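Local coordinates for protein alpha-1,3-glucanase (Bacillus circulans, PDB 5ZRU) that hydrolyses alpha-1,3-glucan, this chain being the catalytic unit of a longer GH87 enzyme that probably also binds carbohydrate, at residues V311-V316 against I341-I346; D352-A357 against D376-W381; S363-S368 against S397-E402; A420-I425 against F453-I458. One frame throughout, in Å; residues are numbered along the deposited sequence.

Interaction 1 of 4, residues V311-V316 against I341-I346; sequences VHNVWV and IENSRI. With ZN (zinc ion), chain F.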
loop_
_atom_site.group_PDB
_atom_site.type_symbol
_atom_site.label_atom_id
_atom_site.label_comp_id
_atom_site.label_asym_id
_atom_site.label_seq_id
_atom_site.Cartn_x
_atom_site.Cartn_y
_atom_site.Cartn_z
ATOM N N VAL A 311 -8.671 13.763 0.735
ATOM C CA VAL A 311 -8.945 12.667 1.657
ATOM C C VAL A 311 -7.677 12.525 2.482
ATOM O O VAL A 311 -6.614 12.200 1.936
ATOM C CB VAL A 311 -9.306 11.354 0.946
ATOM C CG1 VAL A 311 -9.695 10.274 1.979
ATOM C CG2 VAL A 311 -10.426 11.574 -0.067
ATOM N N HIS A 312 -7.757 12.813 3.779
ATOM C CA HIS A 312 -6.534 12.920 4.553
ATOM C C HIS A 312 -6.737 12.366 5.955
ATOM O O HIS A 312 -7.851 12.343 6.478
ATOM C CB HIS A 312 -6.051 14.381 4.612
ATOM C CG HIS A 312 -6.952 15.298 5.384
ATOM N ND1 HIS A 312 -6.818 15.501 6.742
ATOM C CD2 HIS A 312 -7.977 16.092 4.983
ATOM C CE1 HIS A 312 -7.721 16.377 7.146
ATOM N NE2 HIS A 312 -8.436 16.751 6.100
ATOM N N ASN A 313 -5.644 11.890 6.546
ATOM C CA ASN A 313 -5.693 11.318 7.891
ATOM C C ASN A 313 -6.749 10.213 7.969
ATOM O O ASN A 313 -7.600 10.189 8.858
ATOM C CB ASN A 313 -5.958 12.408 8.932
ATOM C CG ASN A 313 -4.833 13.418 9.007
ATOM O OD1 ASN A 313 -4.792 14.383 8.242
ATOM N ND2 ASN A 313 -3.912 13.202 9.937
ATOM N N VAL A 314 -6.716 9.307 6.997
ATOM C CA VAL A 314 -7.580 8.136 7.039
ATOM C C VAL A 314 -6.704 6.892 7.137
ATOM O O VAL A 314 -5.506 6.907 6.837
ATOM C CB VAL A 314 -8.533 8.043 5.822
ATOM C CG1 VAL A 314 -9.527 9.213 5.804
ATOM C CG2 VAL A 314 -7.747 7.954 4.495
ATOM N N TRP A 315 -7.333 5.803 7.564
ATOM C CA TRP A 315 -6.683 4.512 7.759
ATOM C C TRP A 315 -7.625 3.490 7.136
ATOM O O TRP A 315 -8.736 3.293 7.637
ATOM C CB TRP A 315 -6.462 4.252 9.251
ATOM C CG TRP A 315 -5.563 3.098 9.604
ATOM C CD1 TRP A 315 -5.099 2.120 8.767
ATOM C CD2 TRP A 315 -5.022 2.811 10.899
ATOM N NE1 TRP A 315 -4.291 1.246 9.466
ATOM C CE2 TRP A 315 -4.230 1.654 10.777
ATOM C CE3 TRP A 315 -5.132 3.427 12.157
ATOM C CZ2 TRP A 315 -3.550 1.092 11.866
ATOM C CZ3 TRP A 315 -4.446 2.874 13.238
ATOM C CH2 TRP A 315 -3.662 1.723 13.081
ATOM N N VAL A 316 -7.230 2.887 6.011
ATOM C CA VAL A 316 -8.122 1.990 5.277
ATOM C C VAL A 316 -7.381 0.708 4.929
ATOM O O VAL A 316 -6.207 0.737 4.537
ATOM C CB VAL A 316 -8.713 2.643 4.006
ATOM C CG1 VAL A 316 -9.557 3.852 4.390
ATOM C CG2 VAL A 316 -7.612 3.018 3.008
ATOM N N ILE A 341 -4.358 13.215 -1.388
ATOM C CA ILE A 341 -4.460 12.168 -0.384
ATOM C C ILE A 341 -3.222 12.304 0.493
ATOM O O ILE A 341 -2.098 12.251 -0.014
ATOM C CB ILE A 341 -4.533 10.780 -1.042
ATOM C CG1 ILE A 341 -5.794 10.660 -1.908
ATOM C CG2 ILE A 341 -4.481 9.668 0.016
ATOM C CD1 ILE A 341 -5.783 9.410 -2.822
ATOM N N GLU A 342 -3.402 12.524 1.793
ATOM C CA GLU A 342 -2.214 12.745 2.605
ATOM C C GLU A 342 -2.408 12.226 4.017
ATOM O O GLU A 342 -3.533 12.027 4.487
ATOM C CB GLU A 342 -1.817 14.233 2.647
ATOM C CG GLU A 342 -2.843 15.137 3.304
ATOM C CD GLU A 342 -2.482 16.622 3.185
ATOM O OE1 GLU A 342 -1.312 16.940 2.868
ATOM O OE2 GLU A 342 -3.367 17.467 3.415
ATOM N N ASN A 343 -1.276 12.008 4.688
ATOM C CA ASN A 343 -1.246 11.677 6.114
ATOM C C ASN A 343 -2.068 10.427 6.417
ATOM O O ASN A 343 -2.704 10.331 7.470
ATOM C CB ASN A 343 -1.747 12.850 6.968
ATOM C CG ASN A 343 -1.008 14.156 6.696
ATOM O OD1 ASN A 343 0.100 14.173 6.148
ATOM N ND2 ASN A 343 -1.626 15.270 7.109
ATOM N N SER A 344 -2.060 9.463 5.498
ATOM C CA SER A 344 -2.972 8.333 5.579
ATOM C C SER A 344 -2.219 7.009 5.601
ATOM O O SER A 344 -1.024 6.926 5.311
ATOM C CB SER A 344 -3.968 8.357 4.416
ATOM O OG SER A 344 -4.754 9.538 4.471
ATOM N N ARG A 345 -2.951 5.964 5.969
ATOM C CA ARG A 345 -2.423 4.610 6.106
ATOM C C ARG A 345 -3.282 3.720 5.223
ATOM O O ARG A 345 -4.471 3.526 5.493
ATOM C CB ARG A 345 -2.446 4.164 7.567
ATOM C CG ARG A 345 -1.662 5.133 8.471
ATOM C CD ARG A 345 -1.809 4.807 9.968
ATOM N NE ARG A 345 -1.411 5.959 10.790
ATOM C CZ ARG A 345 -1.050 5.878 12.070
ATOM N NH1 ARG A 345 -1.034 4.705 12.675
ATOM N NH2 ARG A 345 -0.689 6.971 12.744
ATOM N N ILE A 346 -2.699 3.223 4.146
ATOM C CA ILE A 346 -3.447 2.522 3.113
ATOM C C ILE A 346 -2.764 1.171 2.987
ATOM O O ILE A 346 -1.674 1.072 2.413
ATOM C CB ILE A 346 -3.457 3.293 1.789
ATOM C CG1 ILE A 346 -4.005 4.711 2.016
ATOM C CG2 ILE A 346 -4.277 2.536 0.736
ATOM C CD1 ILE A 346 -3.644 5.730 0.905
HETATM ZN ZN ZN F . -9.882 18.252 6.156
HETATM O O HOH W 1 -10.547 18.095 8.164
#
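R345 lies across one face of the W315 indole, and these two side chains bury the most surface in the contact. R345 CB sits 3.9 Å from the centroid of the five-membered ring of W315, a CH-pi contact. R345 CD comes next, above the middle of the indole. R345 CZ then reaches 4.9 Å from the centroid of the W315 six-membered ring, over its face, which makes a cation-pi pair. The guanidinium is tilted 42° against the ring, so it is not a flat stack. R345 is extended from CG to NE, and this carries it along the length of the indole. R345 NH2 also forms a salt bridge with E174. H141 stacks on W315, and Y283 meets it edge-to-face.

The two segments are adjacent parallel rungs of the right-handed beta-helix expected for the pectate lyase-like clan. Each turns a corner at an asparagine with left-handed backbone angles, N313 and N343. Their side chains run side by side, and N343 ND2 gives a weak bond of 3.5 Å to N313 OD1. N367 ND2 bonds in turn to N343 OD1, as in an asparagine ladder. N313 OD1 also accepts H312 ND1 at 2.8 Å, on a lone pair and in the imidazole plane. That bond helps to set the rotation of the ring, whose NE2 binds zinc at 2.1 Å. H3, D278 and water 1 complete the metal site. Nearby, S344 OG accepts an almost straight bond from V314 N at 3.2 Å and donates to E342 O from above the carbonyl plane.

Interaction 2 of 4, residues D352-A357 against D376-W381; sequences DGVNFA and DGLAVW. With CA (calcium ion), chain J.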
loop_
_atom_site.group_PDB
_atom_site.type_symbol
_atom_site.label_atom_id
_atom_site.label_comp_id
_atom_site.label_asym_id
_atom_site.label_seq_id
_atom_site.Cartn_x
_atom_site.Cartn_y
_atom_site.Cartn_z
ATOM N N ASP A 352 -4.342 -2.507 -5.796
ATOM C CA ASP A 352 -3.607 -1.243 -5.685
ATOM C C ASP A 352 -3.876 -0.538 -4.361
ATOM O O ASP A 352 -5.001 -0.537 -3.859
ATOM C CB ASP A 352 -3.998 -0.262 -6.799
ATOM C CG ASP A 352 -3.824 -0.835 -8.183
ATOM O OD1 ASP A 352 -4.256 -1.984 -8.391
ATOM O OD2 ASP A 352 -3.302 -0.109 -9.059
ATOM N N GLY A 353 -2.850 0.126 -3.827
ATOM C CA GLY A 353 -3.095 1.079 -2.759
ATOM C C GLY A 353 -3.895 2.279 -3.246
ATOM O O GLY A 353 -4.980 2.565 -2.734
ATOM N N VAL A 354 -3.374 2.983 -4.250
ATOM C CA VAL A 354 -4.050 4.123 -4.869
ATOM C C VAL A 354 -3.812 4.037 -6.367
ATOM O O VAL A 354 -2.667 3.882 -6.806
ATOM C CB VAL A 354 -3.534 5.487 -4.364
ATOM C CG1 VAL A 354 -4.264 6.649 -5.110
ATOM C CG2 VAL A 354 -3.696 5.630 -2.858
ATOM N N ASN A 355 -4.877 4.159 -7.155
ATOM C CA ASN A 355 -4.726 4.312 -8.594
ATOM C C ASN A 355 -5.420 5.592 -9.042
ATOM O O ASN A 355 -6.623 5.763 -8.818
ATOM C CB ASN A 355 -5.274 3.093 -9.341
ATOM C CG ASN A 355 -4.779 3.025 -10.777
ATOM O OD1 ASN A 355 -4.883 3.993 -11.537
ATOM N ND2 ASN A 355 -4.211 1.886 -11.149
ATOM N N PHE A 356 -4.648 6.490 -9.652
ATOM C CA PHE A 356 -5.158 7.688 -10.329
ATOM C C PHE A 356 -5.438 7.317 -11.783
ATOM O O PHE A 356 -4.522 7.287 -12.605
ATOM C CB PHE A 356 -4.133 8.816 -10.260
ATOM C CG PHE A 356 -3.983 9.448 -8.894
ATOM C CD1 PHE A 356 -4.959 9.288 -7.919
ATOM C CD2 PHE A 356 -2.857 10.220 -8.596
ATOM C CE1 PHE A 356 -4.814 9.890 -6.655
ATOM C CE2 PHE A 356 -2.713 10.830 -7.346
ATOM C CZ PHE A 356 -3.701 10.665 -6.375
ATOM N N ALA A 357 -6.699 7.048 -12.118
ATOM C CA ALA A 357 -7.046 6.523 -13.438
ATOM C C ALA A 357 -7.972 7.491 -14.172
ATOM O O ALA A 357 -8.379 8.525 -13.638
ATOM C CB ALA A 357 -7.695 5.140 -13.316
ATOM N N ASP A 376 0.114 -2.559 -7.627
ATOM C CA ASP A 376 0.952 -1.370 -7.465
ATOM C C ASP A 376 0.515 -0.564 -6.248
ATOM O O ASP A 376 -0.678 -0.321 -6.050
ATOM C CB ASP A 376 0.884 -0.488 -8.710
ATOM C CG ASP A 376 1.448 -1.171 -9.932
ATOM O OD1 ASP A 376 2.652 -1.504 -9.923
ATOM O OD2 ASP A 376 0.681 -1.382 -10.895
ATOM N N GLY A 377 1.486 -0.148 -5.439
ATOM C CA GLY A 377 1.178 0.621 -4.243
ATOM C C GLY A 377 0.517 1.935 -4.608
ATOM O O GLY A 377 -0.590 2.243 -4.161
ATOM N N LEU A 378 1.197 2.704 -5.452
ATOM C CA LEU A 378 0.691 3.964 -5.981
ATOM C C LEU A 378 0.860 3.927 -7.491
ATOM O O LEU A 378 1.975 3.731 -7.984
ATOM C CB LEU A 378 1.450 5.158 -5.386
ATOM C CG LEU A 378 1.535 5.240 -3.854
ATOM C CD1 LEU A 378 2.442 6.394 -3.454
ATOM C CD2 LEU A 378 0.146 5.400 -3.223
ATOM N N ALA A 379 -0.230 4.117 -8.223
ATOM C CA ALA A 379 -0.167 3.970 -9.671
ATOM C C ALA A 379 -0.934 5.081 -10.368
ATOM O O ALA A 379 -1.961 5.550 -9.870
ATOM C CB ALA A 379 -0.738 2.617 -10.118
ATOM N N VAL A 380 -0.446 5.463 -11.553
ATOM C CA VAL A 380 -1.194 6.293 -12.497
ATOM C C VAL A 380 -1.465 5.448 -13.739
ATOM O O VAL A 380 -0.562 5.208 -14.549
ATOM C CB VAL A 380 -0.445 7.579 -12.875
ATOM C CG1 VAL A 380 -1.272 8.379 -13.902
ATOM C CG2 VAL A 380 -0.173 8.404 -11.652
ATOM N N TRP A 381 -2.699 5.004 -13.906
ATOM C CA TRP A 381 -3.107 4.304 -15.126
ATOM C C TRP A 381 -3.920 5.290 -15.962
ATOM O O TRP A 381 -5.087 5.560 -15.666
ATOM C CB TRP A 381 -3.902 3.046 -14.790
ATOM C CG TRP A 381 -4.477 2.355 -16.005
ATOM C CD1 TRP A 381 -4.070 2.495 -17.297
ATOM C CD2 TRP A 381 -5.573 1.439 -16.025
ATOM N NE1 TRP A 381 -4.845 1.721 -18.129
ATOM C CE2 TRP A 381 -5.776 1.059 -17.371
ATOM C CE3 TRP A 381 -6.400 0.899 -15.039
ATOM C CZ2 TRP A 381 -6.776 0.169 -17.754
ATOM C CZ3 TRP A 381 -7.391 0.006 -15.420
ATOM C CH2 TRP A 381 -7.570 -0.350 -16.767
HETATM CA CA CA J . -3.103 -2.473 -10.373
HETATM O O HOH W 2 -1.821 -0.947 -10.907
HETATM O O HOH W 3 -2.578 -3.707 -12.067
HETATM O O HOH W 4 -4.775 -1.920 -11.830
HETATM O O HOH W 5 -5.109 -3.580 -10.303
#
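The N355 amide crosses W381 at its CB, with the amide and indole planes 70° apart. N355 OD1 is 3.5 Å from W381 CB and takes a weak bond from W381 N. N355 ND2 packs against A379 CB at 3.7 Å. In the plane of its own amide, ND2 also donates to D352 OD2, at 3.0 Å. That bond reaches the D352 carboxylate from above its plane. The W381 ring meets that of F440, and the side chain also touches W324 of strand 323-325. W381 NE1 bonds to P441 O. The F356 ring meets V380 CG2 obliquely, and beyond the two segments it touches F396.

N355 CG is anti to the backbone N (chi1 -163°), and this sets the amide alongside the next strand. A leucine here would strip away both polar ends, and the D352 carboxylate would probably lose a bond that limits its rotation. Strands 354-357 and 378-381 are parallel neighbours, 17° apart, on one face of the beta-helix. V354, F356, L378 and V380 point to one side, where V354 CB meets L378 CD2 at 3.9 Å. N355, A379 and W381 point to the other side. Backbone bonds include A379 N to V354 O and F356 N to A379 O.

At the start of the segments is a calcium site. D352 binds the ion through both oxygens, OD1 at 2.3 Å and OD2 at 2.7 Å. D375 and waters 2 to 5 complete it. D376 OD2 stays 4.0 Å from the calcium and takes a hydrogen bond from water 2. D376 OD2 also pairs with R435.

Interaction 3 of 4, residues S363-S368 against S397-E402; sequences STVRNS and SYNTIE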
loop_
_atom_site.group_PDB
_atom_site.type_symbol
_atom_site.label_atom_id
_atom_site.label_comp_id
_atom_site.label_asym_id
_atom_site.label_seq_id
_atom_site.Cartn_x
_atom_site.Cartn_y
_atom_site.Cartn_z
ATOM N N SER A 363 -2.922 15.604 -9.246
ATOM C CA SER A 363 -3.328 15.019 -7.981
ATOM C C SER A 363 -2.125 14.375 -7.304
ATOM O O SER A 363 -1.099 14.109 -7.938
ATOM C CB SER A 363 -4.452 13.998 -8.197
ATOM O OG SER A 363 -5.612 14.630 -8.722
ATOM N N THR A 364 -2.260 14.131 -6.000
ATOM C CA THR A 364 -1.101 13.843 -5.165
ATOM C C THR A 364 -1.437 12.795 -4.108
ATOM O O THR A 364 -2.523 12.824 -3.520
ATOM C CB THR A 364 -0.604 15.129 -4.477
ATOM O OG1 THR A 364 -0.289 16.126 -5.466
ATOM C CG2 THR A 364 0.635 14.848 -3.623
ATOM N N VAL A 365 -0.501 11.879 -3.860
ATOM C CA VAL A 365 -0.471 11.102 -2.621
ATOM C C VAL A 365 0.808 11.486 -1.891
ATOM O O VAL A 365 1.901 11.403 -2.468
ATOM C CB VAL A 365 -0.511 9.583 -2.863
ATOM C CG1 VAL A 365 -0.474 8.846 -1.527
ATOM C CG2 VAL A 365 -1.742 9.179 -3.672
ATOM N N ARG A 366 0.682 11.928 -0.639
ATOM C CA ARG A 366 1.876 12.360 0.073
ATOM C C ARG A 366 1.790 12.040 1.559
ATOM O O ARG A 366 0.709 11.899 2.136
ATOM C CB ARG A 366 2.151 13.856 -0.129
ATOM C CG ARG A 366 1.106 14.782 0.441
ATOM C CD ARG A 366 1.410 16.245 0.063
ATOM N NE ARG A 366 0.447 17.146 0.688
ATOM C CZ ARG A 366 0.182 18.380 0.272
ATOM N NH1 ARG A 366 0.804 18.878 -0.794
ATOM N NH2 ARG A 366 -0.721 19.112 0.913
ATOM N N ASN A 367 2.970 11.931 2.160
ATOM C CA ASN A 367 3.150 11.641 3.581
ATOM C C ASN A 367 2.230 10.527 4.064
ATOM O O ASN A 367 1.529 10.656 5.068
ATOM C CB ASN A 367 2.963 12.890 4.441
ATOM C CG ASN A 367 3.610 12.732 5.795
ATOM O OD1 ASN A 367 4.786 12.401 5.883
ATOM N ND2 ASN A 367 2.832 12.907 6.856
ATOM N N SER A 368 2.268 9.400 3.362
ATOM C CA SER A 368 1.368 8.300 3.662
ATOM C C SER A 368 2.135 6.988 3.764
ATOM O O SER A 368 3.223 6.823 3.208
ATOM C CB SER A 368 0.267 8.188 2.602
ATOM O OG SER A 368 -0.588 9.328 2.645
ATOM N N SER A 397 4.710 11.643 -3.411
ATOM C CA SER A 397 5.913 12.119 -2.740
ATOM C C SER A 397 5.821 11.957 -1.231
ATOM O O SER A 397 4.741 12.022 -0.648
ATOM C CB SER A 397 6.204 13.592 -3.094
ATOM O OG SER A 397 6.584 13.681 -4.465
ATOM N N TYR A 398 6.987 11.752 -0.611
ATOM C CA TYR A 398 7.110 11.663 0.850
ATOM C C TYR A 398 6.283 10.516 1.419
ATOM O O TYR A 398 5.655 10.648 2.469
ATOM C CB TYR A 398 6.736 12.986 1.522
ATOM C CG TYR A 398 7.717 14.094 1.202
ATOM C CD1 TYR A 398 8.917 14.205 1.897
ATOM C CD2 TYR A 398 7.451 15.010 0.190
ATOM C CE1 TYR A 398 9.825 15.215 1.600
ATOM C CE2 TYR A 398 8.351 16.022 -0.112
ATOM C CZ TYR A 398 9.533 16.112 0.588
ATOM O OH TYR A 398 10.413 17.123 0.274
ATOM N N ASN A 399 6.309 9.371 0.749
ATOM C CA ASN A 399 5.583 8.194 1.202
ATOM C C ASN A 399 6.556 7.094 1.597
ATOM O O ASN A 399 7.678 7.026 1.090
ATOM C CB ASN A 399 4.646 7.671 0.112
ATOM C CG ASN A 399 3.650 8.711 -0.328
ATOM O OD1 ASN A 399 2.825 9.161 0.469
ATOM N ND2 ASN A 399 3.739 9.133 -1.596
ATOM N N THR A 400 6.116 6.245 2.521
ATOM C CA THR A 400 6.830 5.029 2.885
ATOM C C THR A 400 6.010 3.848 2.391
ATOM O O THR A 400 4.882 3.633 2.850
ATOM C CB THR A 400 7.065 4.942 4.391
ATOM O OG1 THR A 400 7.893 6.039 4.801
ATOM C CG2 THR A 400 7.759 3.640 4.734
ATOM N N ILE A 401 6.578 3.097 1.457
ATOM C CA ILE A 401 5.862 2.084 0.693
ATOM C C ILE A 401 6.555 0.759 0.971
ATOM O O ILE A 401 7.666 0.519 0.483
ATOM C CB ILE A 401 5.844 2.421 -0.804
ATOM C CG1 ILE A 401 5.263 3.831 -0.979
ATOM C CG2 ILE A 401 5.042 1.368 -1.595
ATOM C CD1 ILE A 401 5.405 4.398 -2.357
ATOM N N GLU A 402 5.900 -0.101 1.747
ATOM C CA GLU A 402 6.520 -1.292 2.312
ATOM C C GLU A 402 5.706 -2.539 1.993
ATOM O O GLU A 402 4.477 -2.493 1.930
ATOM C CB GLU A 402 6.644 -1.164 3.834
ATOM C CG GLU A 402 7.569 -0.039 4.317
ATOM C CD GLU A 402 7.302 0.345 5.759
ATOM O OE1 GLU A 402 6.112 0.489 6.130
ATOM O OE2 GLU A 402 8.275 0.499 6.530
#
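N399 puts its amide into the corner between V365 and S368, and this is the tight part of the contact. N399 ND2 donates to V365 O at 3.0 Å, almost straight, but from above the carbonyl plane. S397 N reaches the same V365 O nearly along the C=O direction, so two donors grip this oxygen. The other end of the amide, N399 OD1, accepts S368 N at 3.0 Å on a lone pair. CG stands beside the backbone N (chi1 -58°), which turns the amide toward 363-368. An alanine in its place would take away both amide bonds and is likely to leave S368 N without this partner.

Toward R366 and Y398, which are partly exposed, side chains contribute less. Y398 faces 363-368 with its CB, but its ring leads away. The R366 guanidinium leaves for a salt bridge with E342. The contact here is mostly with the backbone: R366 CB lies 3.2 Å from S397 O, and N367 N makes a weak bond to that oxygen.

Past the corner, T400 N bonds to S368 O. Strand 364-366 lies between strands 340-342 and 395-397 of the beta-helix. On the inner side, V365 and N399 pack on L378 of strand 378-381.

Interaction 4 of 4, residues A420-I425 against F453-I458; sequences ATHNLI and FSDTTI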
loop_
_atom_site.group_PDB
_atom_site.type_symbol
_atom_site.label_atom_id
_atom_site.label_comp_id
_atom_site.label_asym_id
_atom_site.label_seq_id
_atom_site.Cartn_x
_atom_site.Cartn_y
_atom_site.Cartn_z
ATOM N N ALA A 420 7.570 11.390 -8.750
ATOM C CA ALA A 420 7.560 10.626 -7.508
ATOM C C ALA A 420 8.870 10.948 -6.811
ATOM O O ALA A 420 9.938 10.570 -7.304
ATOM C CB ALA A 420 7.411 9.124 -7.770
ATOM N N THR A 421 8.803 11.660 -5.687
ATOM C CA THR A 421 10.022 12.135 -5.039
ATOM C C THR A 421 9.958 11.904 -3.534
ATOM O O THR A 421 8.883 11.863 -2.940
ATOM C CB THR A 421 10.277 13.634 -5.296
ATOM O OG1 THR A 421 9.345 14.405 -4.530
ATOM C CG2 THR A 421 10.131 13.991 -6.775
ATOM N N HIS A 422 11.131 11.773 -2.922
ATOM C CA HIS A 422 11.259 11.720 -1.464
ATOM C C HIS A 422 10.529 10.518 -0.867
ATOM O O HIS A 422 9.961 10.590 0.222
ATOM C CB HIS A 422 10.790 13.036 -0.837
ATOM C CG HIS A 422 11.645 14.200 -1.237
ATOM N ND1 HIS A 422 11.365 14.988 -2.334
ATOM C CD2 HIS A 422 12.813 14.661 -0.731
ATOM C CE1 HIS A 422 12.308 15.902 -2.466
ATOM N NE2 HIS A 422 13.194 15.733 -1.503
ATOM N N ASN A 423 10.583 9.389 -1.560
ATOM C CA ASN A 423 9.911 8.188 -1.096
ATOM C C ASN A 423 10.910 7.206 -0.503
ATOM O O ASN A 423 12.116 7.260 -0.767
ATOM C CB ASN A 423 9.138 7.527 -2.240
ATOM C CG ASN A 423 8.025 8.403 -2.755
ATOM O OD1 ASN A 423 7.142 8.804 -1.998
ATOM N ND2 ASN A 423 8.065 8.715 -4.050
ATOM N N LEU A 424 10.382 6.308 0.320
ATOM C CA LEU A 424 11.131 5.193 0.889
ATOM C C LEU A 424 10.362 3.932 0.535
ATOM O O LEU A 424 9.184 3.805 0.886
ATOM C CB LEU A 424 11.279 5.351 2.412
ATOM C CG LEU A 424 11.886 4.224 3.253
ATOM C CD1 LEU A 424 13.323 3.929 2.825
ATOM C CD2 LEU A 424 11.828 4.594 4.742
ATOM N N ILE A 425 11.001 3.024 -0.199
ATOM C CA ILE A 425 10.321 1.861 -0.750
ATOM C C ILE A 425 11.115 0.636 -0.332
ATOM O O ILE A 425 12.275 0.488 -0.733
ATOM C CB ILE A 425 10.193 1.940 -2.283
ATOM C CG1 ILE A 425 9.600 3.293 -2.699
ATOM C CG2 ILE A 425 9.285 0.814 -2.788
ATOM C CD1 ILE A 425 9.605 3.542 -4.212
ATOM N N PHE A 453 11.611 10.852 -11.206
ATOM C CA PHE A 453 11.756 10.158 -9.929
ATOM C C PHE A 453 12.976 10.736 -9.230
ATOM O O PHE A 453 14.040 10.853 -9.846
ATOM C CB PHE A 453 11.955 8.648 -10.112
ATOM C CG PHE A 453 10.791 7.947 -10.764
ATOM C CD1 PHE A 453 10.695 7.860 -12.146
ATOM C CD2 PHE A 453 9.805 7.360 -9.986
ATOM C CE1 PHE A 453 9.634 7.204 -12.743
ATOM C CE2 PHE A 453 8.734 6.704 -10.577
ATOM C CZ PHE A 453 8.650 6.623 -11.960
ATOM N N SER A 454 12.844 11.096 -7.956
ATOM C CA SER A 454 14.016 11.663 -7.305
ATOM C C SER A 454 13.989 11.406 -5.812
ATOM O O SER A 454 12.943 11.112 -5.222
ATOM C CB SER A 454 14.137 13.173 -7.546
ATOM O OG SER A 454 13.286 13.878 -6.656
ATOM N N ASP A 455 15.175 11.526 -5.219
ATOM C CA ASP A 455 15.353 11.623 -3.778
ATOM C C ASP A 455 14.700 10.447 -3.068
ATOM O O ASP A 455 13.877 10.611 -2.172
ATOM C CB ASP A 455 14.812 12.964 -3.274
ATOM C CG ASP A 455 15.610 14.132 -3.812
ATOM O OD1 ASP A 455 16.708 14.383 -3.272
ATOM O OD2 ASP A 455 15.162 14.768 -4.792
ATOM N N THR A 456 15.059 9.241 -3.488
ATOM C CA THR A 456 14.295 8.075 -3.068
ATOM C C THR A 456 15.243 6.954 -2.681
ATOM O O THR A 456 16.257 6.735 -3.346
ATOM C CB THR A 456 13.331 7.631 -4.178
ATOM O OG1 THR A 456 12.278 8.600 -4.303
ATOM C CG2 THR A 456 12.713 6.254 -3.882
ATOM N N THR A 457 14.920 6.270 -1.587
ATOM C CA THR A 457 15.683 5.133 -1.093
ATOM C C THR A 457 14.877 3.862 -1.305
ATOM O O THR A 457 13.691 3.809 -0.958
ATOM C CB THR A 457 16.023 5.306 0.387
ATOM O OG1 THR A 457 16.861 6.454 0.527
ATOM C CG2 THR A 457 16.754 4.075 0.940
ATOM N N ILE A 458 15.524 2.855 -1.887
ATOM C CA ILE A 458 14.912 1.584 -2.247
ATOM C C ILE A 458 15.708 0.496 -1.555
ATOM O O ILE A 458 16.943 0.493 -1.635
ATOM C CB ILE A 458 14.922 1.372 -3.774
ATOM C CG1 ILE A 458 14.012 2.385 -4.467
ATOM C CG2 ILE A 458 14.578 -0.077 -4.110
ATOM C CD1 ILE A 458 14.271 2.511 -5.981
HETATM O O HOH W 6 10.080 7.904 -6.056
#
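A420-I425 and F453-I458 run parallel in step, residue for residue. S454 N bonds to A420 O at 3.0 Å, and H422 N bonds back to S454 O. Both chains then turn a corner, at H422 and D455, which share left-handed backbone angles. Pairing resumes with T457 N to N423 O and I425 N to T457 O, the latter at 2.9 Å.

The corner residues stack. D455 CB lies over the centre of the H422 ring, 3.7 Å from its centroid, and the D455 carboxylate is turned only 4° from the imidazole plane. Y398 also stacks on H422. T421 OG1 meets H422 ND1 at the ring edge, a 3.0 Å hydrogen bond, and also hydrogen-bonds S397 OG. S454 OG donates to D455 OD2 on its anti side, which helps to hold the carboxylate. S454 OG also presses on T421 CG2, 3.2 Å away.

T456 OG1 stands beside its backbone N (chi1 -70°), which turns it toward the corner. There it donates to S454 O at 2.8 Å and takes a weak bond from N423 N. It reaches S454 O from the opposite face of the carbonyl plane to H422 N. Water 6 donates to T456 OG1 and accepts from N423 ND2, which also bonds F396 O. N423 OD1 accepts N399 N. On the buried side A420 CB packs obliquely against the F453 ring, CB to CD2 being 3.7 Å. I425 CD1 touches T456 CG2.

Stacking of like-placed residues on successive turns, with parallel strand pairing on both sides of a corner, is characteristic of the right-handed parallel beta-helix.

In the fold
Along the chain interaction 1 comes first: 311-316 meets 341-346 after a loop of 24 residues. Interactions 2 and 3 follow and cross, their segments alternating in the order 352-357, 363-368, 376-381, 397-402. Interaction 4 closes last, with 27 residues between its segments. Interactions 1, 3 and 4 belong to the faces joined at the corners of the beta-helix, and interaction 2 to another face. Strands 340-342 and 364-366 join interactions 1 and 3, and strands 400-402 and 424-426 join 3 and 4. Interaction 2 meets 1 and 3 across the interior, through V354, F356 and L378. It does not touch interaction 4.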